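Local structure of beta-lactamase (Mycobacterium tuberculosis, 4WHI) at residues R16-Y21 against D61-T66. The protein is probably a penicillin-binding or beta-lactamase-like protein acting on beta-lactams or cell-wall peptides, here represented by its C-terminal domain, whose own role is not established. Sequence-based numbering, arbitrary orientation.
Sequences RPLNDY and DTFTFT
Tyr-21 meets the 61-66 segment in two ways at once, its ring receiving Phe-63 and its hydroxyl reaching Asp-61, and so illustrates how one tyrosine can tie the loop before strand 23-25 to strand 62-66 of an antiparallel, meandering beta-sheet with both apolar and polar contacts. The rings form a T-shaped (edge-to-face) pair, centroids 5.0 Å apart and planes at 77°. The CE1-CZ edge of Phe-63 is pressed onto one face of Tyr-21, with Phe-63 CZ 3.7 Å from Tyr-21 CE2 and Phe-63 CE1 over the centre of the tyrosine ring. Leu-18 adds a methyl from the same turn, its CD2 lying 4.0 Å from Phe-63 CZ.

At the edge of the tyrosine ring, in its plane, the hydroxyl donates a short hydrogen bond to Asp-61, 2.6 Å from Tyr-21 OH to Asp-61 OD1; Asp-61 OD1 accepts it through its anti lone pair, away from the other oxygen. The carboxylate is turned 64° from the ring plane. The same hydroxyl accepts the backbone N-H of Arg-16 at 2.9 Å from Arg-16 N to Tyr-21 OH, so two bonds grip the phenol and help fix its orientation.

Further out, the turn is held by the backbone bonds from Asp-20 N to Pro-17 O and from Tyr-21 N to Leu-18 O. On the sheet side, Leu-42 of strand 41-46 touches Leu-18, Tyr-21 and Phe-63, Phe-82 meets the Tyr-21 ring, and His-57 pairs edge-to-face with Phe-63. Arg-16 runs its aliphatic stem past Asp-61, CG to OD1, before its chain bends at chi3 (143°) and carries the guanidinium to Asp-20. There Arg-16 NH1 forms a salt bridge 2.5 Å long with Asp-20 OD2, which lies in the guanidinium plane but is itself approached from above the carboxylate plane.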
loop_
_atom_site.group_PDB
_atom_site.type_symbol
_atom_site.label_atom_id
_atom_site.label_comp_id
_atom_site.label_asym_id
_atom_site.label_seq_id
_atom_site.Cartn_x
_atom_site.Cartn_y
_atom_site.Cartn_z
ATOM N N ARG A 16 -10.489 -8.769 1.425
ATOM C CA ARG A 16 -11.892 -8.401 1.200
ATOM C C ARG A 16 -12.106 -8.128 -0.292
ATOM O O ARG A 16 -11.133 -7.948 -1.027
ATOM C CB ARG A 16 -12.248 -7.130 1.989
ATOM C CG ARG A 16 -12.352 -7.305 3.500
ATOM C CD ARG A 16 -12.832 -6.027 4.188
ATOM N NE ARG A 16 -13.733 -6.305 5.318
ATOM C CZ ARG A 16 -15.069 -6.294 5.274
ATOM N NH1 ARG A 16 -15.731 -6.005 4.157
ATOM N NH2 ARG A 16 -15.762 -6.571 6.375
ATOM N N PRO A 17 -13.374 -8.087 -0.751
ATOM C CA PRO A 17 -13.646 -7.574 -2.100
ATOM C C PRO A 17 -12.906 -6.247 -2.286
ATOM O O PRO A 17 -12.905 -5.423 -1.372
ATOM C CB PRO A 17 -15.159 -7.366 -2.104
ATOM C CG PRO A 17 -15.688 -8.288 -1.053
ATOM C CD PRO A 17 -14.610 -8.425 -0.019
ATOM N N LEU A 18 -12.262 -6.052 -3.431
ATOM C CA LEU A 18 -11.320 -4.937 -3.571
ATOM C C LEU A 18 -11.977 -3.557 -3.452
ATOM O O LEU A 18 -11.332 -2.609 -3.019
ATOM C CB LEU A 18 -10.490 -5.075 -4.847
ATOM C CG LEU A 18 -9.504 -6.250 -4.851
ATOM C CD1 LEU A 18 -8.732 -6.287 -6.156
ATOM C CD2 LEU A 18 -8.545 -6.207 -3.664
ATOM N N ASN A 19 -13.256 -3.448 -3.791
ATOM C CA ASN A 19 -13.968 -2.179 -3.617
ATOM C C ASN A 19 -13.876 -1.651 -2.185
ATOM O O ASN A 19 -13.906 -0.445 -1.969
ATOM C CB ASN A 19 -15.440 -2.311 -4.026
ATOM C CG ASN A 19 -16.295 -2.970 -2.956
ATOM O OD1 ASN A 19 -16.442 -4.197 -2.905
ATOM N ND2 ASN A 19 -16.880 -2.156 -2.106
ATOM N N ASP A 20 -13.785 -2.558 -1.211
ATOM C CA ASP A 20 -13.763 -2.157 0.201
ATOM C C ASP A 20 -12.594 -1.248 0.558
ATOM O O ASP A 20 -12.704 -0.442 1.479
ATOM C CB ASP A 20 -13.742 -3.380 1.122
ATOM C CG ASP A 20 -15.104 -3.997 1.305
ATOM O OD1 ASP A 20 -16.123 -3.387 0.897
ATOM O OD2 ASP A 20 -15.156 -5.105 1.875
ATOM N N TYR A 21 -11.488 -1.378 -0.171
ATOM C CA TYR A 21 -10.273 -0.607 0.119
ATOM C C TYR A 21 -10.215 0.754 -0.570
ATOM O O TYR A 21 -9.420 1.626 -0.185
ATOM C CB TYR A 21 -9.049 -1.424 -0.265
ATOM C CG TYR A 21 -8.996 -2.792 0.385
ATOM C CD1 TYR A 21 -8.698 -2.934 1.732
ATOM C CD2 TYR A 21 -9.241 -3.947 -0.356
ATOM C CE1 TYR A 21 -8.638 -4.187 2.327
ATOM C CE2 TYR A 21 -9.183 -5.202 0.231
ATOM C CZ TYR A 21 -8.881 -5.317 1.567
ATOM O OH TYR A 21 -8.822 -6.565 2.144
ATOM N N ASP A 61 -5.739 -8.038 5.112
ATOM C CA ASP A 61 -5.980 -6.669 4.650
ATOM C C ASP A 61 -4.676 -5.890 4.429
ATOM O O ASP A 61 -4.692 -4.665 4.321
ATOM C CB ASP A 61 -6.867 -5.924 5.647
ATOM C CG ASP A 61 -8.242 -6.538 5.773
ATOM O OD1 ASP A 61 -8.849 -6.914 4.745
ATOM O OD2 ASP A 61 -8.718 -6.647 6.915
ATOM N N THR A 62 -3.556 -6.603 4.363
ATOM C CA THR A 62 -2.262 -5.990 4.118
ATOM C C THR A 62 -1.832 -6.238 2.674
ATOM O O THR A 62 -1.934 -7.350 2.168
ATOM C CB THR A 62 -1.200 -6.528 5.101
ATOM O OG1 THR A 62 -1.595 -6.206 6.441
ATOM C CG2 THR A 62 0.180 -5.913 4.827
ATOM N N PHE A 63 -1.383 -5.165 2.028
ATOM C CA PHE A 63 -0.839 -5.175 0.685
ATOM C C PHE A 63 0.583 -4.627 0.747
ATOM O O PHE A 63 1.021 -4.095 1.777
ATOM C CB PHE A 63 -1.695 -4.284 -0.231
ATOM C CG PHE A 63 -3.084 -4.805 -0.463
ATOM C CD1 PHE A 63 -4.060 -4.682 0.522
ATOM C CD2 PHE A 63 -3.426 -5.417 -1.668
ATOM C CE1 PHE A 63 -5.340 -5.165 0.310
ATOM C CE2 PHE A 63 -4.716 -5.899 -1.879
ATOM C CZ PHE A 63 -5.665 -5.773 -0.887
ATOM N N THR A 64 1.315 -4.759 -0.350
ATOM C CA THR A 64 2.622 -4.130 -0.454
ATOM C C THR A 64 2.750 -3.355 -1.750
ATOM O O THR A 64 2.015 -3.587 -2.721
ATOM C CB THR A 64 3.779 -5.148 -0.372
ATOM O OG1 THR A 64 3.665 -6.083 -1.443
ATOM C CG2 THR A 64 3.809 -5.889 0.986
ATOM N N PHE A 65 3.694 -2.423 -1.752
ATOM C CA PHE A 65 4.124 -1.783 -2.976
ATOM C C PHE A 65 5.651 -1.753 -3.019
ATOM O O PHE A 65 6.325 -1.966 -1.999
ATOM C CB PHE A 65 3.507 -0.391 -3.133
ATOM C CG PHE A 65 3.822 0.563 -2.013
ATOM C CD1 PHE A 65 3.099 0.536 -0.826
ATOM C CD2 PHE A 65 4.810 1.528 -2.163
ATOM C CE1 PHE A 65 3.379 1.422 0.200
ATOM C CE2 PHE A 65 5.089 2.421 -1.140
ATOM C CZ PHE A 65 4.374 2.370 0.042
ATOM N N THR A 66 6.190 -1.528 -4.210
ATOM C CA THR A 66 7.639 -1.489 -4.402
ATOM C C THR A 66 8.061 -0.051 -4.685
ATOM O O THR A 66 7.421 0.650 -5.470
ATOM C CB THR A 66 8.096 -2.433 -5.535
ATOM O OG1 THR A 66 7.302 -2.213 -6.706
ATOM C CG2 THR A 66 7.950 -3.897 -5.112
#